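Local coordinates for 4-alpha-glucanotransferase (PDB 5B68), which belongs to the amylomaltase family of carbohydrate-active enzymes and joins an N-terminal beta-sandwich domain to a TIM-barrel-type domain, at residues Leu352-Phe355 with Tyr356-Leu359; Ala62-His65 with Asp66-Thr70; Gly664-Arg667 with Asp668-Pro671. All blocks are in the same frame, centred on the assembly; numbering follows the deposited sequence.

Contact 1: Leu352-Phe355 with Tyr356-Leu359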
loop_
_atom_site.group_PDB
_atom_site.type_symbol
_atom_site.label_atom_id
_atom_site.label_comp_id
_atom_site.label_asym_id
_atom_site.label_seq_id
_atom_site.Cartn_x
_atom_site.Cartn_y
_atom_site.Cartn_z
ATOM N N LEU A 352 23.256 -16.805 7.879
ATOM C CA LEU A 352 21.935 -16.811 7.250
ATOM C C LEU A 352 21.311 -15.426 7.341
ATOM O O LEU A 352 20.700 -14.964 6.378
ATOM C CB LEU A 352 20.972 -17.801 7.889
ATOM C CG LEU A 352 21.012 -19.256 7.478
ATOM C CD1 LEU A 352 20.013 -20.000 8.317
ATOM C CD2 LEU A 352 20.677 -19.380 5.968
ATOM N N THR A 353 21.441 -14.770 8.505
ATOM C CA THR A 353 20.937 -13.396 8.676
ATOM C C THR A 353 21.593 -12.470 7.651
ATOM O O THR A 353 20.939 -11.646 6.960
ATOM C CB THR A 353 21.124 -12.912 10.144
ATOM O OG1 THR A 353 20.321 -13.692 11.031
ATOM C CG2 THR A 353 20.787 -11.422 10.265
ATOM N N MET A 354 22.890 -12.617 7.483
ATOM C CA MET A 354 23.640 -11.784 6.581
ATOM C C MET A 354 23.182 -11.971 5.123
ATOM O O MET A 354 23.151 -11.011 4.361
ATOM C CB MET A 354 25.113 -12.060 6.701
ATOM C CG MET A 354 25.967 -11.128 5.880
ATOM S SD MET A 354 25.850 -9.369 6.241
ATOM C CE MET A 354 26.838 -9.257 7.739
ATOM N N PHE A 355 22.911 -13.239 4.775
ATOM C CA PHE A 355 22.385 -13.595 3.443
ATOM C C PHE A 355 21.063 -12.874 3.188
ATOM O O PHE A 355 20.893 -12.310 2.092
ATOM C CB PHE A 355 22.154 -15.076 3.360
ATOM C CG PHE A 355 21.421 -15.507 2.101
ATOM C CD1 PHE A 355 22.094 -15.551 0.881
ATOM C CD2 PHE A 355 20.103 -15.916 2.190
ATOM C CE1 PHE A 355 21.417 -15.970 -0.268
ATOM C CE2 PHE A 355 19.448 -16.351 1.059
ATOM C CZ PHE A 355 20.134 -16.367 -0.162
ATOM N N TYR A 356 20.172 -12.845 4.174
ATOM C CA TYR A 356 18.875 -12.148 3.938
ATOM C C TYR A 356 19.038 -10.652 3.897
ATOM O O TYR A 356 18.309 -9.940 3.145
ATOM C CB TYR A 356 17.801 -12.649 4.886
ATOM C CG TYR A 356 17.410 -14.060 4.620
ATOM C CD1 TYR A 356 16.636 -14.368 3.506
ATOM C CD2 TYR A 356 17.844 -15.137 5.459
ATOM C CE1 TYR A 356 16.270 -15.661 3.210
ATOM C CE2 TYR A 356 17.465 -16.438 5.181
ATOM C CZ TYR A 356 16.667 -16.698 4.040
ATOM O OH TYR A 356 16.236 -17.974 3.726
ATOM N N MET A 357 20.020 -10.121 4.606
ATOM C CA MET A 357 20.371 -8.690 4.486
ATOM C C MET A 357 20.863 -8.365 3.092
ATOM O O MET A 357 20.454 -7.354 2.421
ATOM C CB MET A 357 21.377 -8.278 5.563
ATOM C CG MET A 357 20.793 -8.407 6.969
ATOM S SD MET A 357 22.114 -8.171 8.239
ATOM C CE MET A 357 22.286 -6.427 8.105
ATOM N N TRP A 358 21.692 -9.264 2.572
ATOM C CA TRP A 358 22.306 -9.070 1.293
ATOM C C TRP A 358 21.252 -9.107 0.195
ATOM O O TRP A 358 21.336 -8.287 -0.735
ATOM C CB TRP A 358 23.393 -10.152 1.119
ATOM C CG TRP A 358 24.079 -10.235 -0.193
ATOM C CD1 TRP A 358 25.021 -9.444 -0.638
ATOM C CD2 TRP A 358 23.861 -11.240 -1.183
ATOM N NE1 TRP A 358 25.466 -9.878 -1.884
ATOM C CE2 TRP A 358 24.744 -10.993 -2.221
ATOM C CE3 TRP A 358 23.014 -12.346 -1.263
ATOM C CZ2 TRP A 358 24.795 -11.785 -3.389
ATOM C CZ3 TRP A 358 23.086 -13.171 -2.424
ATOM C CH2 TRP A 358 23.971 -12.853 -3.470
ATOM N N LEU A 359 20.283 -10.032 0.289
ATOM C CA LEU A 359 19.145 -10.024 -0.683
ATOM C C LEU A 359 18.423 -8.671 -0.740
ATOM O O LEU A 359 18.086 -8.216 -1.812
ATOM C CB LEU A 359 18.097 -11.053 -0.335
ATOM C CG LEU A 359 18.572 -12.505 -0.470
ATOM C CD1 LEU A 359 17.453 -13.500 -0.212
ATOM C CD2 LEU A 359 19.218 -12.748 -1.821
#
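W358 N donates to M354 O at 2.9 Å, one of four successive i to i+4 bonds; L352 O receives Y356 N, T353 O receives M357 N and F355 O receives L359 N, so the eight residues form an unbroken piece of helix 349-376. Two polar side-chain ends are satisfied beyond this piece: the hydroxyl of Y356 is hydrogen-bonded to E335 of helix 307-338, and T353 OG1 turns back to R349 O one turn earlier. The rest is side-chain packing centred on F355. Its CG lies anti to the backbone N (chi1 171°), whereas Y356 has CG beside its own N (chi1 -68°), and these settings bring the neighbouring rings together edge-to-face. F355 CD2 stands 3.8 Å above the plane of the Y356 ring, over its centre; the centroids are 5.0 Å apart and the planes at 75°. From the next turn L359 CG lies over one face of the F355 ring, towards its rim, and L359 CD1 reaches 3.7 Å from F355 CE2. On the W358 side F355 CE1 comes to 3.9 Å from W358 CZ3, reaching the indole near its plane at the edge, although the two rings as a whole meet at an intermediate tilt. M354 and M357 bring their two SD atoms to 4.4 Å, and M357 SD also lies 4.1 Å from T353 CG2. W358 extends the aromatic group to F301 and F313, its ring meeting the latter edge-to-face, while F355 touches R298 and L359 touches L297 on helix 286-301. The arrangement is thus an aromatic cluster of F355, Y356 and W358 along a mostly buried piece of helix 349-376, whose side chains touch helices 286-301 and 307-338 of the 4-alpha-glucanotransferase family region.

Contact 2: Ala62-His65 with Asp66-Thr70. With SO4 (sulfate ion), chain G.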
loop_
_atom_site.group_PDB
_atom_site.type_symbol
_atom_site.label_atom_id
_atom_site.label_comp_id
_atom_site.label_asym_id
_atom_site.label_seq_id
_atom_site.Cartn_x
_atom_site.Cartn_y
_atom_site.Cartn_z
ATOM N N ALA A 62 -10.840 5.707 34.917
ATOM C CA ALA A 62 -9.985 6.466 35.792
ATOM C C ALA A 62 -8.501 6.237 35.511
ATOM O O ALA A 62 -7.745 7.201 35.525
ATOM C CB ALA A 62 -10.308 6.186 37.285
ATOM N N LEU A 63 -8.104 4.987 35.233
ATOM C CA LEU A 63 -6.723 4.686 34.899
ATOM C C LEU A 63 -6.288 5.380 33.587
ATOM O O LEU A 63 -5.150 5.853 33.509
ATOM C CB LEU A 63 -6.404 3.198 34.818
ATOM C CG LEU A 63 -6.240 2.558 36.218
ATOM C CD1 LEU A 63 -6.426 1.047 36.115
ATOM C CD2 LEU A 63 -4.884 2.871 36.887
ATOM N N PHE A 64 -7.206 5.471 32.621
ATOM C CA PHE A 64 -6.876 6.193 31.372
ATOM C C PHE A 64 -6.547 7.672 31.705
ATOM O O PHE A 64 -5.511 8.182 31.284
ATOM C CB PHE A 64 -8.031 6.133 30.382
ATOM C CG PHE A 64 -7.735 6.822 29.098
ATOM C CD1 PHE A 64 -7.049 6.139 28.109
ATOM C CD2 PHE A 64 -7.991 8.216 28.936
ATOM C CE1 PHE A 64 -6.753 6.770 26.907
ATOM C CE2 PHE A 64 -7.670 8.846 27.734
ATOM C CZ PHE A 64 -7.014 8.127 26.766
ATOM N N HIS A 65 -7.435 8.361 32.469
ATOM C CA HIS A 65 -7.200 9.800 32.778
ATOM C C HIS A 65 -5.950 9.978 33.618
ATOM O O HIS A 65 -5.168 10.863 33.394
ATOM C CB HIS A 65 -8.434 10.474 33.375
ATOM C CG HIS A 65 -9.584 10.510 32.447
ATOM N ND1 HIS A 65 -9.568 11.243 31.283
ATOM C CD2 HIS A 65 -10.802 9.928 32.509
ATOM C CE1 HIS A 65 -10.734 11.118 30.666
ATOM N NE2 HIS A 65 -11.486 10.305 31.386
ATOM N N ASP A 66 -5.723 9.074 34.539
ATOM C CA ASP A 66 -4.557 9.176 35.375
ATOM C C ASP A 66 -3.240 8.950 34.608
ATOM O O ASP A 66 -2.268 9.642 34.789
ATOM C CB ASP A 66 -4.626 8.183 36.548
ATOM C CG ASP A 66 -5.645 8.558 37.583
ATOM O OD1 ASP A 66 -6.240 9.633 37.533
ATOM O OD2 ASP A 66 -5.868 7.679 38.429
ATOM N N ARG A 67 -3.242 7.966 33.728
ATOM C CA ARG A 67 -2.084 7.688 32.925
ATOM C C ARG A 67 -1.818 8.833 31.963
ATOM O O ARG A 67 -0.659 9.181 31.771
ATOM C CB ARG A 67 -2.233 6.332 32.238
ATOM C CG ARG A 67 -1.837 5.213 33.245
ATOM C CD ARG A 67 -2.429 3.846 32.937
ATOM N NE ARG A 67 -2.108 2.898 34.010
ATOM C CZ ARG A 67 -2.629 1.672 34.086
ATOM N NH1 ARG A 67 -3.489 1.241 33.163
ATOM N NH2 ARG A 67 -2.284 0.849 35.077
ATOM N N GLU A 68 -2.873 9.465 31.455
ATOM C CA GLU A 68 -2.687 10.648 30.593
ATOM C C GLU A 68 -2.073 11.774 31.391
ATOM O O GLU A 68 -1.215 12.486 30.868
ATOM C CB GLU A 68 -3.958 11.152 29.971
ATOM C CG GLU A 68 -4.456 10.321 28.784
ATOM C CD GLU A 68 -3.409 10.185 27.720
ATOM O OE1 GLU A 68 -3.127 11.219 27.083
ATOM O OE2 GLU A 68 -2.866 9.086 27.532
ATOM N N PHE A 69 -2.474 11.884 32.651
ATOM C CA PHE A 69 -1.975 12.974 33.516
ATOM C C PHE A 69 -0.554 12.805 33.939
ATOM O O PHE A 69 0.084 13.788 34.350
ATOM C CB PHE A 69 -2.952 13.234 34.702
ATOM C CG PHE A 69 -2.872 14.627 35.211
ATOM C CD1 PHE A 69 -3.513 15.634 34.528
ATOM C CD2 PHE A 69 -2.038 14.946 36.306
ATOM C CE1 PHE A 69 -3.422 16.950 34.997
ATOM C CE2 PHE A 69 -1.932 16.236 36.764
ATOM C CZ PHE A 69 -2.597 17.248 36.085
ATOM N N THR A 70 0.006 11.588 33.850
ATOM C CA THR A 70 1.384 11.323 34.239
ATOM C C THR A 70 2.296 11.085 33.044
ATOM O O THR A 70 3.449 10.730 33.198
ATOM C CB THR A 70 1.458 10.157 35.230
ATOM O OG1 THR A 70 0.821 9.002 34.654
ATOM C CG2 THR A 70 0.671 10.561 36.439
HETATM S S SO4 G . -4.284 -2.370 34.608
HETATM O O1 SO4 G . -4.309 -1.522 33.395
HETATM O O2 SO4 G . -3.537 -1.648 35.687
HETATM O O3 SO4 G . -5.648 -2.607 35.114
HETATM O O4 SO4 G . -3.568 -3.608 34.130
#
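A62 O, L63 O, F64 O and H65 O accept in turn from D66 N, R67 N, E68 N and F69 N at 2.9 to 3.0 Å, the i to i+4 pattern of the final turns of helix 54-69. L63 and R67 run alongside each other and point the same way. R67 is extended from CG to NE, and its guanidinium carries L63 CD2 over one face, 3.7 Å above the plane. The edge of the same group holds a sulfate ion, probably from the crystallisation liquor, in a two-pronged grip: R67 NH1 donates to sulfate O1 at 2.9 Å (171°) and R67 NH2 to sulfate O2 at 2.9 Å (165°). R59, Q60 and N45 bond the same ion. Towards the beta sandwich the helix is tied by D66 OD1, in a salt bridge with R121, and by F69, which packs on I123 and W128 and forms a cation-pi pair with R121. Another side carries F64 next to E68. With chi1 at -77°, E68 CG lies anti to the carbonyl carbon and beside the ring, 4.2 Å from the F64 centroid in an off-centre CH-pi contact; the bend at chi2 turns the carboxylate, whose OE2 forms a salt bridge with R71.

Contact 3: Gly664-Arg667 with Asp668-Pro671. With SO4 (sulfate ion), chain E.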
loop_
_atom_site.group_PDB
_atom_site.type_symbol
_atom_site.label_atom_id
_atom_site.label_comp_id
_atom_site.label_asym_id
_atom_site.label_seq_id
_atom_site.Cartn_x
_atom_site.Cartn_y
_atom_site.Cartn_z
ATOM N N GLY A 664 -12.937 -11.568 -3.783
ATOM C CA GLY A 664 -13.782 -12.529 -3.086
ATOM C C GLY A 664 -13.892 -13.913 -3.733
ATOM O O GLY A 664 -14.912 -14.614 -3.557
ATOM N N THR A 665 -12.888 -14.299 -4.518
ATOM C CA THR A 665 -12.658 -15.695 -4.850
ATOM C C THR A 665 -11.353 -16.050 -4.215
ATOM O O THR A 665 -10.552 -15.167 -3.905
ATOM C CB THR A 665 -12.491 -15.966 -6.351
ATOM O OG1 THR A 665 -11.442 -15.151 -6.875
ATOM C CG2 THR A 665 -13.788 -15.689 -7.105
ATOM N N THR A 666 -11.131 -17.343 -4.010
ATOM C CA THR A 666 -9.932 -17.841 -3.376
ATOM C C THR A 666 -9.124 -18.619 -4.385
ATOM O O THR A 666 -9.584 -18.937 -5.479
ATOM C CB THR A 666 -10.320 -18.797 -2.195
ATOM O OG1 THR A 666 -11.495 -19.538 -2.585
ATOM C CG2 THR A 666 -10.657 -18.006 -0.971
ATOM N N ARG A 667 -7.907 -18.956 -4.014
ATOM C CA ARG A 667 -6.943 -19.475 -4.948
ATOM C C ARG A 667 -7.306 -20.834 -5.567
ATOM O O ARG A 667 -6.824 -21.171 -6.635
ATOM C CB ARG A 667 -5.557 -19.495 -4.334
ATOM C CG ARG A 667 -5.330 -20.586 -3.269
ATOM C CD ARG A 667 -4.052 -20.330 -2.472
ATOM N NE ARG A 667 -3.959 -21.220 -1.327
ATOM C CZ ARG A 667 -4.484 -21.008 -0.126
ATOM N NH1 ARG A 667 -5.211 -19.924 0.163
ATOM N NH2 ARG A 667 -4.320 -21.954 0.819
ATOM N N ASP A 668 -8.133 -21.618 -4.892
ATOM C CA ASP A 668 -8.648 -22.866 -5.486
ATOM C C ASP A 668 -9.803 -22.604 -6.489
ATOM O O ASP A 668 -10.224 -23.502 -7.189
ATOM C CB ASP A 668 -9.164 -23.824 -4.391
ATOM C CG ASP A 668 -10.224 -23.170 -3.500
ATOM O OD1 ASP A 668 -10.432 -21.906 -3.576
ATOM O OD2 ASP A 668 -10.815 -23.917 -2.697
ATOM N N MET A 669 -10.333 -21.402 -6.524
ATOM C CA MET A 669 -11.388 -21.063 -7.466
ATOM C C MET A 669 -10.868 -20.503 -8.824
ATOM O O MET A 669 -11.389 -20.818 -9.876
ATOM C CB MET A 669 -12.334 -20.089 -6.779
ATOM C CG MET A 669 -12.889 -20.599 -5.436
ATOM S SD MET A 669 -13.807 -19.308 -4.610
ATOM C CE MET A 669 -15.225 -19.268 -5.712
ATOM N N TYR A 670 -9.835 -19.676 -8.779
ATOM C CA TYR A 670 -9.318 -18.974 -9.973
ATOM C C TYR A 670 -7.871 -18.661 -9.664
ATOM O O TYR A 670 -7.573 -18.339 -8.497
ATOM C CB TYR A 670 -10.098 -17.683 -10.172
ATOM C CG TYR A 670 -9.716 -16.932 -11.441
ATOM C CD1 TYR A 670 -10.209 -17.323 -12.660
ATOM C CD2 TYR A 670 -8.891 -15.810 -11.389
ATOM C CE1 TYR A 670 -9.891 -16.621 -13.840
ATOM C CE2 TYR A 670 -8.560 -15.098 -12.548
ATOM C CZ TYR A 670 -9.064 -15.520 -13.786
ATOM O OH TYR A 670 -8.718 -14.842 -14.981
ATOM N N PRO A 671 -6.979 -18.657 -10.640
ATOM C CA PRO A 671 -5.575 -18.418 -10.312
ATOM C C PRO A 671 -5.236 -16.936 -10.162
ATOM O O PRO A 671 -4.447 -16.404 -10.916
ATOM C CB PRO A 671 -4.822 -19.019 -11.500
ATOM C CG PRO A 671 -5.846 -19.511 -12.454
ATOM C CD PRO A 671 -7.160 -18.947 -12.063
HETATM S S SO4 E . -9.564 -10.052 -2.688
HETATM O O1 SO4 E . -8.388 -9.886 -3.587
HETATM O O2 SO4 E . -9.083 -9.726 -1.333
HETATM O O3 SO4 E . -10.624 -9.099 -3.090
HETATM O O4 SO4 E . -10.151 -11.393 -2.803
#
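Backbone bonding between T666 and M669 closes the bend: M669 N donates to T666 O at 2.8 Å. The torsions of R667 (phi/psi -65°/-24°) and D668, both in the right-handed helical region, fit a type I turn. A weak, longer bond from Y670 N, 3.4 Å from T666 O, adds a second donor to that carbonyl.

Side-chain polar contacts fasten the same bend. The T666 hydroxyl, placed between its own backbone N and carbonyl carbon, donates to D668 OD1 at 2.8 Å, approaching nearly along the carboxylate C-O direction. In M669, CG stands beside the backbone N and the chain runs extended through chi2, which brings M669 SD to 3.4 Å from T666 N as acceptor of a weak bond; the bend at chi3 sets only the direction of CE. M669 SD is also only 3.1 Å from T666 OG1, a close contact. T665 OG1 is hydrogen-bonded to Q662 O and N672 ND2, and the Y670 hydroxyl to A659 O.

Apolar touching is slight. M669 SD lies 4.0 Å from T665 CB, and M669 CE comes to 4.1 Å from T665 CG2.

Ion binding involves G664, whose N donates to sulfate O4 at 3.0 Å; N661 holds the same ion, probably from the crystallisation liquor. The whole is a type I beta turn, T666 to M669, stitched by its own side chains in the surface loop between helices 650-654 and 694-702.

The three contacts follow one another along the chain in the order 2, 1, 3, and none touches another. Contacts 1 and 3 share the 4-alpha-glucanotransferase family region, yet their centres are 33 Å apart and their nearest atoms about 21 Å. Contact 2, beside the beta sandwich, is more remote: its centre is 44 Å from that of contact 1 and 48 Å from that of contact 3. Contact 1 is a buried helix segment, whereas contacts 2 and 3 lie at the surface. Each of these two meets a separate sulfate ion, gripped by a guanidinium in 62-70 and met by a backbone N-H in 664-671.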